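Local coordinates for ribulose bisphosphate carboxylase (Hyperthermus butylicus DSM 5456, PDB 6HUN), which probably catalyses the magnesium-dependent carboxylation of ribulose 1,5-bisphosphate to two molecules of 3-phosphoglycerate, as a form III Rubisco built of large subunits alone, at residues 28-33 with 89-94; 46-51 with 96-101; 265-270 with 293-298; 289-294 with 323-328. All coordinates share one frame; numbering follows the deposited sequence.

Interaction 1 (28-33 with 89-94); sequences EFVDES and YRFHDL
Val30 and Glu32 pack against Phe91 where the loop 28-33 runs past strand 87-93, an outermost strand of the mixed sheet in the Rubisco N-terminal domain. The tighter part joins an apolar contact to close backbone approaches. Val30 CG1 meets the rim of the Phe91 ring near its plane, 3.7 Å from Phe91 CZ. This methyl stands anti to the valine backbone N (chi1 -174°). Phe91 also touches Ile55 and Ala59 of helix 55-65, so the loop edge, the strand and the helix meet around one ring. The backbones touch through weak CA-H...O contacts: Tyr89 CA lies 3.4 Å from Asp31 O, and Glu32 CA lies 3.4 Å from Tyr89 O.

The solvent side is looser. Glu32 is exposed, and its extended chain crosses Phe91 at about a right angle, with Glu32 CG 3.8 Å from Phe91 CE1. Its carboxylate goes on to a salt bridge with Lys56, which also makes a cation-pi contact with Phe91. Asp31 CB points away from segment 89-94, and its carboxylate closes an Asx turn. Asp31 OD1 takes two bonds from one residue, at 3.0 Å from Ser33 N and, through the syn lone pair, at 2.7 Å from Ser33 OG.

Interaction 2 (46-51 with 96-101); sequences RVTPAQ and DGSWLV
Arg46 extends toward Ser98 and Asp96, which meet its guanidinium group at the edge. Its chain is extended from CG to NE, with CG anti to the backbone N (chi1 179°). Ser98 OG lies in the guanidinium plane and accepts a nearly straight bond from Arg46 NE at 3.0 Å. Asp96 comes from the opposite direction. Its OD2 takes Arg46 NH2 at 2.8 Å on the syn side, but well out of the carboxylate plane, and the bond is bent. The carboxylate and guanidinium planes are 37° apart.

The other carboxylate oxygen, Asp96 OD1, closes an Asx turn. It receives Ser98 N from above its plane and Ser98 OG at 2.6 Å through its syn lone pair. The backbones pair as well: strands 41-49 and 99-105 run antiparallel in the N-terminal domain sheet. Val47 and Trp99 form a hydrogen-bonded pair, with Val47 N 2.8 Å from Trp99 O and Trp99 N 2.9 Å from Val47 O. On the face that carries these two side chains, Val47 CG2 meets Val101 CG2 at 3.7 Å, and helix 55-65 covers Val47 through Ile55 and Ile62.

The Ser98 hydroxyl gives its proton to Asp96 and accepts from Arg46, so it relays between the two charges. Together with the direct salt bridge, this ties the turn before strand 99-105 to strand 41-49 and probably limits rotation of the guanidinium.

Interaction 3 (265-270 with 293-298); sequences FIMIDF and HGHRAF
His293 lies in strand 291-295, the second strand of a beta-alpha-beta unit in the catalytic TIM barrel, parallel to strand 265-269. Its N donates to Ile266 O at 2.8 Å and its O accepts from Ile268 N. Its ring lies alongside Met267, with Met267 SD 4.9 Å from the ring centroid and oblique to it. His293 ND1 hydrogen-bonds His326 ND1, and a bound calcium ion lies about 3 Å from the His293 side chain.

Gly294 follows, with its carbonyl carbon at the edge of the Phe270 ring. His295, a predicted proton acceptor, points the same way as Met267 and Asp269. Met267 CE comes within 3.7 Å of His295 CD2, and Asp269 OD1 within 3.4 Å of His295 CB. The side chains of His295 and Glu206, a predicted metal ligand, are about 3 Å apart.

Arg296, predicted to bind substrate, runs beside Phe270. Replacing that phenylalanine with alanine is likely to open a gap beside Gly294 and leave the base of Arg296 less supported. Beyond the strand, Ala297 N donates back to His295 ND1 at 3.0 Å.

Interaction 4 (289-294 with 323-328); sequences DLAIHG and GVDHVH
Ile292 O is gripped by two backbone donors where strands 291-295 and 326-328 run parallel in the TIM barrel. Asp325 N lies 2.7 Å from Ile292 O and His326 N 3.3 Å, both in the carbonyl plane. Asp325 answers with its side chain: OD2 accepts from Ile292 N at 2.7 Å through its anti lone pair. CG stands beside the backbone N (chi1 -63°), which turns the carboxylate toward strand 291-295. Its other oxygen takes Lys155 N and Gly156 N. With an alanine here, Ile292 N and the N-H groups of Lys155 and Gly156 would probably be left without their acceptors.

Further along, Val324 CG1 rests on Gly294 CA at 3.9 Å, where a side chain on the glycine would clash. Gly294 N donates to His326 O at 3.0 Å. Beyond it, His328 is predicted to bind substrate and is hydrogen-bonded to Ser381.

The rings of His293 and His326 meet rim to rim, with planes at 88°. His293 ND1 lies 3.1 Å from His326 ND1, in the plane of the His326 ring, and either could donate.

Interactions 1 and 2 belong to the N-terminal domain and interactions 3 and 4 to the catalytic barrel. The first two touch on neighbouring strands: His92 O lies 2.7 Å from Leu100 N, a probable hydrogen bond. Interactions 3 and 4 have centres about 8 Å apart and share His293 and Gly294, so strand 291-295 is paired on both sides. Together they bring His295, Arg296 and His328 to the predicted active site, and His293 sits near Lys203 and the calcium ion. The two pairs are well separated. The nearest atoms of interactions 2 and 3 are about 17 Å apart, and interactions 1 and 2 lie away from the predicted catalytic residues.

Interaction 1 (28-33 with 89-94)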
loop_
_atom_site.group_PDB
_atom_site.type_symbol
_atom_site.label_atom_id
_atom_site.label_comp_id
_atom_site.label_asym_id
_atom_site.label_seq_id
_atom_site.Cartn_x
_atom_site.Cartn_y
_atom_site.Cartn_z
ATOM N N GLU A 28 24.389 -11.548 -16.628
ATOM C CA GLU A 28 24.155 -12.894 -16.117
ATOM C C GLU A 28 22.674 -13.185 -15.849
ATOM O O GLU A 28 22.296 -14.359 -15.696
ATOM C CB GLU A 28 25.023 -13.052 -14.858
ATOM C CG GLU A 28 24.446 -13.872 -13.717
ATOM C CD GLU A 28 25.488 -14.330 -12.702
ATOM O OE1 GLU A 28 26.652 -13.844 -12.765
ATOM O OE2 GLU A 28 25.139 -15.194 -11.852
ATOM N N PHE A 29 21.819 -12.163 -15.838
ATOM C CA PHE A 29 20.400 -12.359 -15.550
ATOM C C PHE A 29 19.520 -12.256 -16.783
ATOM O O PHE A 29 18.295 -12.296 -16.653
ATOM C CB PHE A 29 19.924 -11.349 -14.488
ATOM C CG PHE A 29 20.550 -11.571 -13.134
ATOM C CD1 PHE A 29 21.834 -11.120 -12.866
ATOM C CD2 PHE A 29 19.864 -12.264 -12.146
ATOM C CE1 PHE A 29 22.440 -11.340 -11.638
ATOM C CE2 PHE A 29 20.453 -12.479 -10.912
ATOM C CZ PHE A 29 21.763 -12.014 -10.657
ATOM N N VAL A 30 20.115 -12.103 -17.962
ATOM C CA VAL A 30 19.421 -11.951 -19.234
ATOM C C VAL A 30 19.759 -13.162 -20.083
ATOM O O VAL A 30 20.896 -13.636 -20.039
ATOM C CB VAL A 30 19.846 -10.654 -19.944
ATOM C CG1 VAL A 30 19.018 -10.424 -21.176
ATOM C CG2 VAL A 30 19.708 -9.464 -18.998
ATOM N N ASP A 31 18.779 -13.665 -20.846
ATOM C CA ASP A 31 18.966 -14.863 -21.676
ATOM C C ASP A 31 17.823 -15.026 -22.655
ATOM O O ASP A 31 16.847 -15.711 -22.351
ATOM C CB ASP A 31 19.058 -16.101 -20.800
ATOM C CG ASP A 31 19.384 -17.372 -21.591
ATOM O OD1 ASP A 31 19.291 -17.363 -22.840
ATOM O OD2 ASP A 31 19.747 -18.373 -20.936
ATOM N N GLU A 32 17.916 -14.404 -23.820
ATOM C CA GLU A 32 16.777 -14.416 -24.728
ATOM C C GLU A 32 16.549 -15.763 -25.398
ATOM O O GLU A 32 15.625 -15.890 -26.217
ATOM C CB GLU A 32 16.953 -13.342 -25.786
ATOM C CG GLU A 32 17.057 -11.946 -25.230
ATOM C CD GLU A 32 17.307 -10.977 -26.342
ATOM O OE1 GLU A 32 18.431 -10.426 -26.415
ATOM O OE2 GLU A 32 16.394 -10.827 -27.193
ATOM N N SER A 33 17.353 -16.767 -25.082
ATOM C CA SER A 33 17.127 -18.111 -25.582
ATOM C C SER A 33 16.413 -18.970 -24.558
ATOM O O SER A 33 16.125 -20.137 -24.829
ATOM C CB SER A 33 18.455 -18.766 -25.988
ATOM O OG SER A 33 19.159 -19.178 -24.832
ATOM N N TYR A 89 14.048 -12.920 -20.275
ATOM C CA TYR A 89 14.197 -13.837 -21.404
ATOM C C TYR A 89 13.534 -13.319 -22.668
ATOM O O TYR A 89 13.537 -14.014 -23.695
ATOM C CB TYR A 89 13.643 -15.231 -21.051
ATOM C CG TYR A 89 12.147 -15.267 -20.887
ATOM C CD1 TYR A 89 11.560 -14.965 -19.652
ATOM C CD2 TYR A 89 11.315 -15.566 -21.955
ATOM C CE1 TYR A 89 10.209 -14.961 -19.501
ATOM C CE2 TYR A 89 9.957 -15.567 -21.813
ATOM C CZ TYR A 89 9.400 -15.243 -20.578
ATOM O OH TYR A 89 8.038 -15.260 -20.422
ATOM N N ARG A 90 13.023 -12.096 -22.655
ATOM C CA ARG A 90 12.219 -11.670 -23.782
ATOM C C ARG A 90 11.965 -10.191 -23.680
ATOM O O ARG A 90 11.670 -9.682 -22.585
ATOM C CB ARG A 90 10.895 -12.430 -23.832
ATOM C CG ARG A 90 10.076 -12.131 -25.037
ATOM C CD ARG A 90 8.823 -12.951 -25.024
ATOM N NE ARG A 90 7.873 -12.445 -25.999
ATOM C CZ ARG A 90 6.579 -12.715 -25.969
ATOM N NH1 ARG A 90 6.076 -13.460 -24.985
ATOM N NH2 ARG A 90 5.788 -12.197 -26.886
ATOM N N PHE A 91 12.079 -9.522 -24.830
ATOM C CA PHE A 91 12.046 -8.079 -24.976
ATOM C C PHE A 91 11.123 -7.696 -26.127
ATOM O O PHE A 91 11.145 -8.325 -27.202
ATOM C CB PHE A 91 13.480 -7.541 -25.228
ATOM C CG PHE A 91 14.428 -7.783 -24.080
ATOM C CD1 PHE A 91 14.958 -9.046 -23.849
ATOM C CD2 PHE A 91 14.769 -6.738 -23.207
ATOM C CE1 PHE A 91 15.793 -9.280 -22.794
ATOM C CE2 PHE A 91 15.636 -6.955 -22.156
ATOM C CZ PHE A 91 16.146 -8.220 -21.932
ATOM N N HIS A 92 10.359 -6.633 -25.930
ATOM C CA HIS A 92 9.505 -6.074 -26.968
ATOM C C HIS A 92 9.593 -4.559 -26.909
ATOM O O HIS A 92 9.184 -3.925 -25.922
ATOM C CB HIS A 92 8.062 -6.551 -26.857
ATOM C CG HIS A 92 7.160 -5.977 -27.907
ATOM N ND1 HIS A 92 7.063 -6.508 -29.179
ATOM C CD2 HIS A 92 6.338 -4.901 -27.888
ATOM C CE1 HIS A 92 6.196 -5.805 -29.883
ATOM N NE2 HIS A 92 5.736 -4.828 -29.125
ATOM N N ASP A 93 10.144 -3.975 -27.986
ATOM C CA ASP A 93 10.325 -2.527 -28.072
ATOM C C ASP A 93 8.993 -1.859 -28.433
ATOM O O ASP A 93 8.398 -2.169 -29.475
ATOM C CB ASP A 93 11.435 -2.252 -29.086
ATOM C CG ASP A 93 11.706 -0.799 -29.315
ATOM O OD1 ASP A 93 10.990 0.076 -28.826
ATOM O OD2 ASP A 93 12.649 -0.535 -30.093
ATOM N N LEU A 94 8.488 -0.976 -27.549
ATOM C CA LEU A 94 7.198 -0.333 -27.766
ATOM C C LEU A 94 7.302 0.889 -28.679
ATOM O O LEU A 94 6.265 1.492 -29.013
ATOM C CB LEU A 94 6.543 0.060 -26.430
ATOM C CG LEU A 94 5.995 -1.114 -25.576
ATOM C CD1 LEU A 94 5.476 -0.750 -24.175
ATOM C CD2 LEU A 94 4.902 -1.913 -26.304
#

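Interaction 2 (46-51 with 96-101)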
loop_
_atom_site.group_PDB
_atom_site.type_symbol
_atom_site.label_atom_id
_atom_site.label_comp_id
_atom_site.label_asym_id
_atom_site.label_seq_id
_atom_site.Cartn_x
_atom_site.Cartn_y
_atom_site.Cartn_z
ATOM N N ARG A 46 6.813 -3.022 -18.026
ATOM C CA ARG A 46 7.054 -1.991 -19.033
ATOM C C ARG A 46 8.164 -1.079 -18.505
ATOM O O ARG A 46 7.983 -0.416 -17.479
ATOM C CB ARG A 46 5.764 -1.216 -19.311
ATOM C CG ARG A 46 6.024 -0.116 -20.360
ATOM C CD ARG A 46 4.673 0.612 -20.691
ATOM N NE ARG A 46 4.839 1.511 -21.843
ATOM C CZ ARG A 46 3.806 2.067 -22.475
ATOM N NH1 ARG A 46 2.563 1.815 -22.062
ATOM N NH2 ARG A 46 4.014 2.860 -23.543
ATOM N N VAL A 47 9.317 -1.090 -19.165
ATOM C CA VAL A 47 10.568 -0.563 -18.608
ATOM C C VAL A 47 11.002 0.599 -19.472
ATOM O O VAL A 47 11.158 0.444 -20.698
ATOM C CB VAL A 47 11.686 -1.629 -18.576
ATOM C CG1 VAL A 47 12.980 -1.082 -17.958
ATOM C CG2 VAL A 47 11.191 -2.940 -17.868
ATOM N N THR A 48 11.211 1.741 -18.835
ATOM C CA THR A 48 11.838 2.911 -19.435
ATOM C C THR A 48 13.216 3.100 -18.796
ATOM O O THR A 48 13.320 3.609 -17.656
ATOM C CB THR A 48 10.986 4.162 -19.254
ATOM O OG1 THR A 48 9.674 3.946 -19.792
ATOM C CG2 THR A 48 11.650 5.356 -19.966
ATOM N N PRO A 49 14.277 2.682 -19.457
ATOM C CA PRO A 49 15.613 2.823 -18.861
ATOM C C PRO A 49 15.952 4.280 -18.691
ATOM O O PRO A 49 15.514 5.138 -19.461
ATOM C CB PRO A 49 16.528 2.144 -19.885
ATOM C CG PRO A 49 15.583 1.371 -20.802
ATOM C CD PRO A 49 14.328 2.140 -20.835
ATOM N N ALA A 50 16.759 4.561 -17.680
ATOM C CA ALA A 50 17.244 5.909 -17.459
ATOM C C ALA A 50 18.179 6.305 -18.595
ATOM O O ALA A 50 18.578 5.475 -19.421
ATOM C CB ALA A 50 17.974 6.003 -16.108
ATOM N N GLN A 51 18.552 7.576 -18.627
ATOM C CA GLN A 51 19.446 8.016 -19.703
ATOM C C GLN A 51 20.758 7.255 -19.639
ATOM O O GLN A 51 21.404 7.197 -18.594
ATOM C CB GLN A 51 19.741 9.510 -19.624
ATOM C CG GLN A 51 20.348 10.079 -20.941
ATOM C CD GLN A 51 19.606 9.577 -22.192
ATOM O OE1 GLN A 51 18.793 10.311 -22.748
ATOM N NE2 GLN A 51 19.932 8.363 -22.680
ATOM N N ASP A 96 8.581 3.829 -28.109
ATOM C CA ASP A 96 8.372 5.108 -27.465
ATOM C C ASP A 96 9.418 5.374 -26.396
ATOM O O ASP A 96 9.253 6.311 -25.621
ATOM C CB ASP A 96 6.983 5.184 -26.834
ATOM C CG ASP A 96 6.823 4.233 -25.640
ATOM O OD1 ASP A 96 7.633 3.264 -25.522
ATOM O OD2 ASP A 96 5.923 4.503 -24.815
ATOM N N GLY A 97 10.489 4.599 -26.345
ATOM C CA GLY A 97 11.425 4.708 -25.249
ATOM C C GLY A 97 11.255 3.659 -24.165
ATOM O O GLY A 97 12.124 3.555 -23.270
ATOM N N SER A 98 10.166 2.886 -24.203
ATOM C CA SER A 98 9.921 1.844 -23.225
ATOM C C SER A 98 9.803 0.499 -23.934
ATOM O O SER A 98 9.551 0.420 -25.149
ATOM C CB SER A 98 8.659 2.167 -22.392
ATOM O OG SER A 98 7.501 2.030 -23.188
ATOM N N TRP A 99 10.064 -0.554 -23.172
ATOM C CA TRP A 99 10.061 -1.923 -23.644
ATOM C C TRP A 99 9.173 -2.760 -22.735
ATOM O O TRP A 99 9.073 -2.504 -21.526
ATOM C CB TRP A 99 11.464 -2.491 -23.616
ATOM C CG TRP A 99 12.464 -1.772 -24.497
ATOM C CD1 TRP A 99 12.864 -0.458 -24.445
ATOM C CD2 TRP A 99 13.174 -2.362 -25.562
ATOM N NE1 TRP A 99 13.784 -0.213 -25.419
ATOM C CE2 TRP A 99 13.999 -1.366 -26.123
ATOM C CE3 TRP A 99 13.218 -3.647 -26.079
ATOM C CZ2 TRP A 99 14.847 -1.620 -27.161
ATOM C CZ3 TRP A 99 14.041 -3.899 -27.128
ATOM C CH2 TRP A 99 14.850 -2.894 -27.669
ATOM N N LEU A 100 8.552 -3.784 -23.298
ATOM C CA LEU A 100 8.045 -4.856 -22.463
ATOM C C LEU A 100 9.188 -5.829 -22.227
ATOM O O LEU A 100 9.898 -6.231 -23.170
ATOM C CB LEU A 100 6.834 -5.565 -23.083
ATOM C CG LEU A 100 5.589 -4.667 -23.214
ATOM C CD1 LEU A 100 4.415 -5.435 -23.936
ATOM C CD2 LEU A 100 5.060 -4.225 -21.857
ATOM N N VAL A 101 9.347 -6.236 -20.977
ATOM C CA VAL A 101 10.339 -7.213 -20.587
ATOM C C VAL A 101 9.636 -8.326 -19.838
ATOM O O VAL A 101 8.969 -8.079 -18.829
ATOM C CB VAL A 101 11.460 -6.612 -19.713
ATOM C CG1 VAL A 101 12.466 -7.715 -19.342
ATOM C CG2 VAL A 101 12.152 -5.473 -20.430
#

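Interaction 3 (265-270 with 293-298)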
loop_
_atom_site.group_PDB
_atom_site.type_symbol
_atom_site.label_atom_id
_atom_site.label_comp_id
_atom_site.label_asym_id
_atom_site.label_seq_id
_atom_site.Cartn_x
_atom_site.Cartn_y
_atom_site.Cartn_z
ATOM N N PHE A 265 -21.630 -9.978 5.231
ATOM C CA PHE A 265 -20.647 -9.238 4.437
ATOM C C PHE A 265 -19.795 -8.341 5.335
ATOM O O PHE A 265 -20.302 -7.730 6.294
ATOM C CB PHE A 265 -21.313 -8.347 3.404
ATOM C CG PHE A 265 -22.159 -9.081 2.418
ATOM C CD1 PHE A 265 -21.622 -9.410 1.164
ATOM C CD2 PHE A 265 -23.484 -9.414 2.719
ATOM C CE1 PHE A 265 -22.352 -10.073 0.229
ATOM C CE2 PHE A 265 -24.273 -10.075 1.739
ATOM C CZ PHE A 265 -23.665 -10.400 0.494
ATOM N N ILE A 266 -18.504 -8.190 4.958
ATOM C CA ILE A 266 -17.637 -7.141 5.490
ATOM C C ILE A 266 -16.994 -6.457 4.300
ATOM O O ILE A 266 -16.830 -7.070 3.239
ATOM C CB ILE A 266 -16.556 -7.686 6.487
ATOM C CG1 ILE A 266 -15.750 -8.801 5.800
ATOM C CG2 ILE A 266 -17.307 -8.186 7.755
ATOM C CD1 ILE A 266 -14.465 -9.363 6.598
ATOM N N MET A 267 -16.652 -5.181 4.462
ATOM C CA MET A 267 -15.866 -4.447 3.492
ATOM C C MET A 267 -14.537 -4.064 4.110
ATOM O O MET A 267 -14.492 -3.664 5.280
ATOM C CB MET A 267 -16.628 -3.181 3.040
ATOM C CG MET A 267 -15.825 -2.238 2.168
ATOM S SD MET A 267 -17.097 -0.972 1.766
ATOM C CE MET A 267 -16.135 0.516 1.720
ATOM N N ILE A 268 -13.480 -4.114 3.294
ATOM C CA ILE A 268 -12.139 -3.721 3.743
ATOM C C ILE A 268 -11.447 -2.932 2.634
ATOM O O ILE A 268 -11.570 -3.249 1.437
ATOM C CB ILE A 268 -11.299 -4.912 4.178
ATOM C CG1 ILE A 268 -9.948 -4.386 4.718
ATOM C CG2 ILE A 268 -11.018 -5.876 3.006
ATOM C CD1 ILE A 268 -9.265 -5.408 5.535
ATOM N N ASP A 269 -10.837 -1.827 3.038
ATOM C CA ASP A 269 -10.035 -1.009 2.109
ATOM C C ASP A 269 -8.707 -1.718 2.043
ATOM O O ASP A 269 -7.839 -1.517 2.876
ATOM C CB ASP A 269 -9.899 0.407 2.627
ATOM C CG ASP A 269 -11.225 1.133 2.845
ATOM O OD1 ASP A 269 -12.349 0.660 2.533
ATOM O OD2 ASP A 269 -11.144 2.275 3.332
ATOM N N PHE A 270 -8.518 -2.601 1.050
ATOM C CA PHE A 270 -7.385 -3.510 1.207
ATOM C C PHE A 270 -6.037 -2.856 0.885
ATOM O O PHE A 270 -5.009 -3.472 1.152
ATOM C CB PHE A 270 -7.601 -4.770 0.346
ATOM C CG PHE A 270 -7.756 -4.503 -1.159
ATOM C CD1 PHE A 270 -6.650 -4.557 -2.010
ATOM C CD2 PHE A 270 -9.020 -4.288 -1.715
ATOM C CE1 PHE A 270 -6.806 -4.362 -3.369
ATOM C CE2 PHE A 270 -9.209 -4.046 -3.093
ATOM C CZ PHE A 270 -8.121 -4.121 -3.914
ATOM N N HIS A 293 -16.155 -7.575 0.567
ATOM C CA HIS A 293 -16.112 -6.553 -0.462
ATOM C C HIS A 293 -14.761 -5.839 -0.347
ATOM O O HIS A 293 -14.494 -5.177 0.660
ATOM C CB HIS A 293 -17.254 -5.572 -0.269
ATOM C CG HIS A 293 -17.349 -4.539 -1.353
ATOM N ND1 HIS A 293 -18.373 -4.531 -2.277
ATOM C CD2 HIS A 293 -16.555 -3.488 -1.657
ATOM C CE1 HIS A 293 -18.217 -3.495 -3.085
ATOM N NE2 HIS A 293 -17.103 -2.863 -2.754
ATOM N N GLY A 294 -13.919 -5.943 -1.377
ATOM C CA GLY A 294 -12.657 -5.204 -1.337
ATOM C C GLY A 294 -12.735 -3.815 -1.960
ATOM O O GLY A 294 -13.135 -3.668 -3.137
ATOM N N HIS A 295 -12.458 -2.762 -1.181
ATOM C CA HIS A 295 -12.518 -1.407 -1.705
ATOM C C HIS A 295 -11.094 -1.041 -2.109
ATOM O O HIS A 295 -10.182 -1.209 -1.327
ATOM C CB HIS A 295 -13.037 -0.436 -0.642
ATOM C CG HIS A 295 -13.399 0.887 -1.205
ATOM N ND1 HIS A 295 -12.436 1.787 -1.629
ATOM C CD2 HIS A 295 -14.606 1.413 -1.570
ATOM C CE1 HIS A 295 -13.040 2.847 -2.157
ATOM N NE2 HIS A 295 -14.355 2.652 -2.122
ATOM N N ARG A 296 -10.908 -0.481 -3.296
ATOM C CA ARG A 296 -9.527 -0.259 -3.754
ATOM C C ARG A 296 -8.989 1.154 -3.514
ATOM O O ARG A 296 -8.021 1.535 -4.169
ATOM C CB ARG A 296 -9.438 -0.590 -5.249
ATOM C CG ARG A 296 -10.528 0.196 -6.037
ATOM C CD ARG A 296 -10.392 -0.018 -7.615
ATOM N NE ARG A 296 -11.213 0.950 -8.335
ATOM C CZ ARG A 296 -11.063 1.274 -9.615
ATOM N NH1 ARG A 296 -10.124 0.668 -10.354
ATOM N NH2 ARG A 296 -11.836 2.211 -10.150
ATOM N N ALA A 297 -9.550 1.925 -2.567
ATOM C CA ALA A 297 -9.028 3.268 -2.315
ATOM C C ALA A 297 -7.516 3.240 -2.132
ATOM O O ALA A 297 -7.006 2.327 -1.477
ATOM C CB ALA A 297 -9.714 3.828 -1.053
ATOM N N PHE A 298 -6.836 4.194 -2.793
ATOM C CA PHE A 298 -5.409 4.497 -2.855
ATOM C C PHE A 298 -4.822 3.969 -4.159
ATOM O O PHE A 298 -3.755 4.416 -4.610
ATOM C CB PHE A 298 -4.591 3.899 -1.674
ATOM C CG PHE A 298 -3.124 4.255 -1.743
ATOM C CD1 PHE A 298 -2.734 5.602 -1.679
ATOM C CD2 PHE A 298 -2.154 3.234 -1.946
ATOM C CE1 PHE A 298 -1.348 5.947 -1.703
ATOM C CE2 PHE A 298 -0.724 3.591 -1.911
ATOM C CZ PHE A 298 -0.373 4.933 -1.829
#

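Interaction 4 (289-294 with 323-328)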
loop_
_atom_site.group_PDB
_atom_site.type_symbol
_atom_site.label_atom_id
_atom_site.label_comp_id
_atom_site.label_asym_id
_atom_site.label_seq_id
_atom_site.Cartn_x
_atom_site.Cartn_y
_atom_site.Cartn_z
ATOM N N ASP A 289 -17.927 -17.571 8.014
ATOM C CA ASP A 289 -18.792 -17.776 6.848
ATOM C C ASP A 289 -19.310 -16.452 6.254
ATOM O O ASP A 289 -20.511 -16.280 5.989
ATOM C CB ASP A 289 -19.956 -18.725 7.208
ATOM C CG ASP A 289 -20.581 -19.390 5.983
ATOM O OD1 ASP A 289 -19.850 -19.749 5.041
ATOM O OD2 ASP A 289 -21.826 -19.580 5.953
ATOM N N LEU A 290 -18.370 -15.527 5.938
ATOM C CA LEU A 290 -18.684 -14.208 5.408
ATOM C C LEU A 290 -18.129 -14.057 3.984
ATOM O O LEU A 290 -17.230 -14.785 3.557
ATOM C CB LEU A 290 -18.084 -13.063 6.307
ATOM C CG LEU A 290 -18.413 -13.059 7.819
ATOM C CD1 LEU A 290 -17.639 -12.033 8.622
ATOM C CD2 LEU A 290 -19.951 -12.920 8.003
ATOM N N ALA A 291 -18.688 -13.108 3.239
ATOM C CA ALA A 291 -18.122 -12.621 1.989
ATOM C C ALA A 291 -17.429 -11.284 2.261
ATOM O O ALA A 291 -17.794 -10.549 3.190
ATOM C CB ALA A 291 -19.237 -12.440 0.920
ATOM N N ILE A 292 -16.463 -10.919 1.387
ATOM C CA ILE A 292 -15.656 -9.717 1.543
ATOM C C ILE A 292 -15.795 -8.829 0.330
ATOM O O ILE A 292 -15.491 -9.266 -0.788
ATOM C CB ILE A 292 -14.162 -10.030 1.699
ATOM C CG1 ILE A 292 -13.964 -10.951 2.941
ATOM C CG2 ILE A 292 -13.299 -8.662 1.706
ATOM C CD1 ILE A 292 -12.536 -11.323 3.107
ATOM N N HIS A 293 -16.155 -7.575 0.567
ATOM C CA HIS A 293 -16.112 -6.553 -0.462
ATOM C C HIS A 293 -14.761 -5.839 -0.347
ATOM O O HIS A 293 -14.494 -5.177 0.660
ATOM C CB HIS A 293 -17.254 -5.572 -0.269
ATOM C CG HIS A 293 -17.349 -4.539 -1.353
ATOM N ND1 HIS A 293 -18.373 -4.531 -2.277
ATOM C CD2 HIS A 293 -16.555 -3.488 -1.657
ATOM C CE1 HIS A 293 -18.217 -3.495 -3.085
ATOM N NE2 HIS A 293 -17.103 -2.863 -2.754
ATOM N N GLY A 294 -13.919 -5.943 -1.377
ATOM C CA GLY A 294 -12.657 -5.204 -1.337
ATOM C C GLY A 294 -12.735 -3.815 -1.960
ATOM O O GLY A 294 -13.135 -3.668 -3.137
ATOM N N GLY A 323 -8.488 -13.004 -1.738
ATOM C CA GLY A 323 -9.776 -13.524 -1.335
ATOM C C GLY A 323 -10.901 -12.529 -1.208
ATOM O O GLY A 323 -11.870 -12.849 -0.507
ATOM N N VAL A 324 -10.905 -11.396 -1.974
ATOM C CA VAL A 324 -12.153 -10.616 -2.043
ATOM C C VAL A 324 -13.203 -11.407 -2.811
ATOM O O VAL A 324 -12.894 -12.236 -3.685
ATOM C CB VAL A 324 -11.927 -9.219 -2.661
ATOM C CG1 VAL A 324 -10.714 -8.491 -1.926
ATOM C CG2 VAL A 324 -11.664 -9.327 -4.108
ATOM N N ASP A 325 -14.472 -11.175 -2.462
ATOM C CA ASP A 325 -15.572 -11.706 -3.262
ATOM C C ASP A 325 -16.114 -10.688 -4.247
ATOM O O ASP A 325 -16.822 -11.071 -5.203
ATOM C CB ASP A 325 -16.719 -12.137 -2.379
ATOM C CG ASP A 325 -16.313 -13.272 -1.447
ATOM O OD1 ASP A 325 -16.169 -14.390 -1.948
ATOM O OD2 ASP A 325 -16.042 -12.986 -0.270
ATOM N N HIS A 326 -15.830 -9.394 -4.029
ATOM C CA HIS A 326 -16.271 -8.345 -4.930
ATOM C C HIS A 326 -15.127 -7.345 -5.097
ATOM O O HIS A 326 -14.413 -7.053 -4.142
ATOM C CB HIS A 326 -17.445 -7.478 -4.442
ATOM C CG HIS A 326 -18.529 -8.164 -3.684
ATOM N ND1 HIS A 326 -19.310 -7.469 -2.782
ATOM C CD2 HIS A 326 -19.040 -9.414 -3.745
ATOM C CE1 HIS A 326 -20.264 -8.270 -2.318
ATOM N NE2 HIS A 326 -20.116 -9.457 -2.880
ATOM N N VAL A 327 -14.992 -6.756 -6.285
ATOM C CA VAL A 327 -13.921 -5.734 -6.421
ATOM C C VAL A 327 -14.290 -4.780 -7.554
ATOM O O VAL A 327 -14.899 -5.169 -8.558
ATOM C CB VAL A 327 -12.525 -6.371 -6.649
ATOM C CG1 VAL A 327 -12.365 -6.845 -8.068
ATOM C CG2 VAL A 327 -11.380 -5.277 -6.387
ATOM N N HIS A 328 -13.950 -3.516 -7.385
ATOM C CA HIS A 328 -14.329 -2.531 -8.390
ATOM C C HIS A 328 -13.319 -2.609 -9.541
ATOM O O HIS A 328 -12.107 -2.623 -9.300
ATOM C CB HIS A 328 -14.321 -1.142 -7.740
ATOM C CG HIS A 328 -15.049 -0.095 -8.505
ATOM N ND1 HIS A 328 -14.656 0.325 -9.753
ATOM C CD2 HIS A 328 -16.142 0.638 -8.186
ATOM C CE1 HIS A 328 -15.484 1.261 -10.190
ATOM N NE2 HIS A 328 -16.391 1.476 -9.253
HETATM O O HOH W 1 -12.731 -2.380 -5.189
#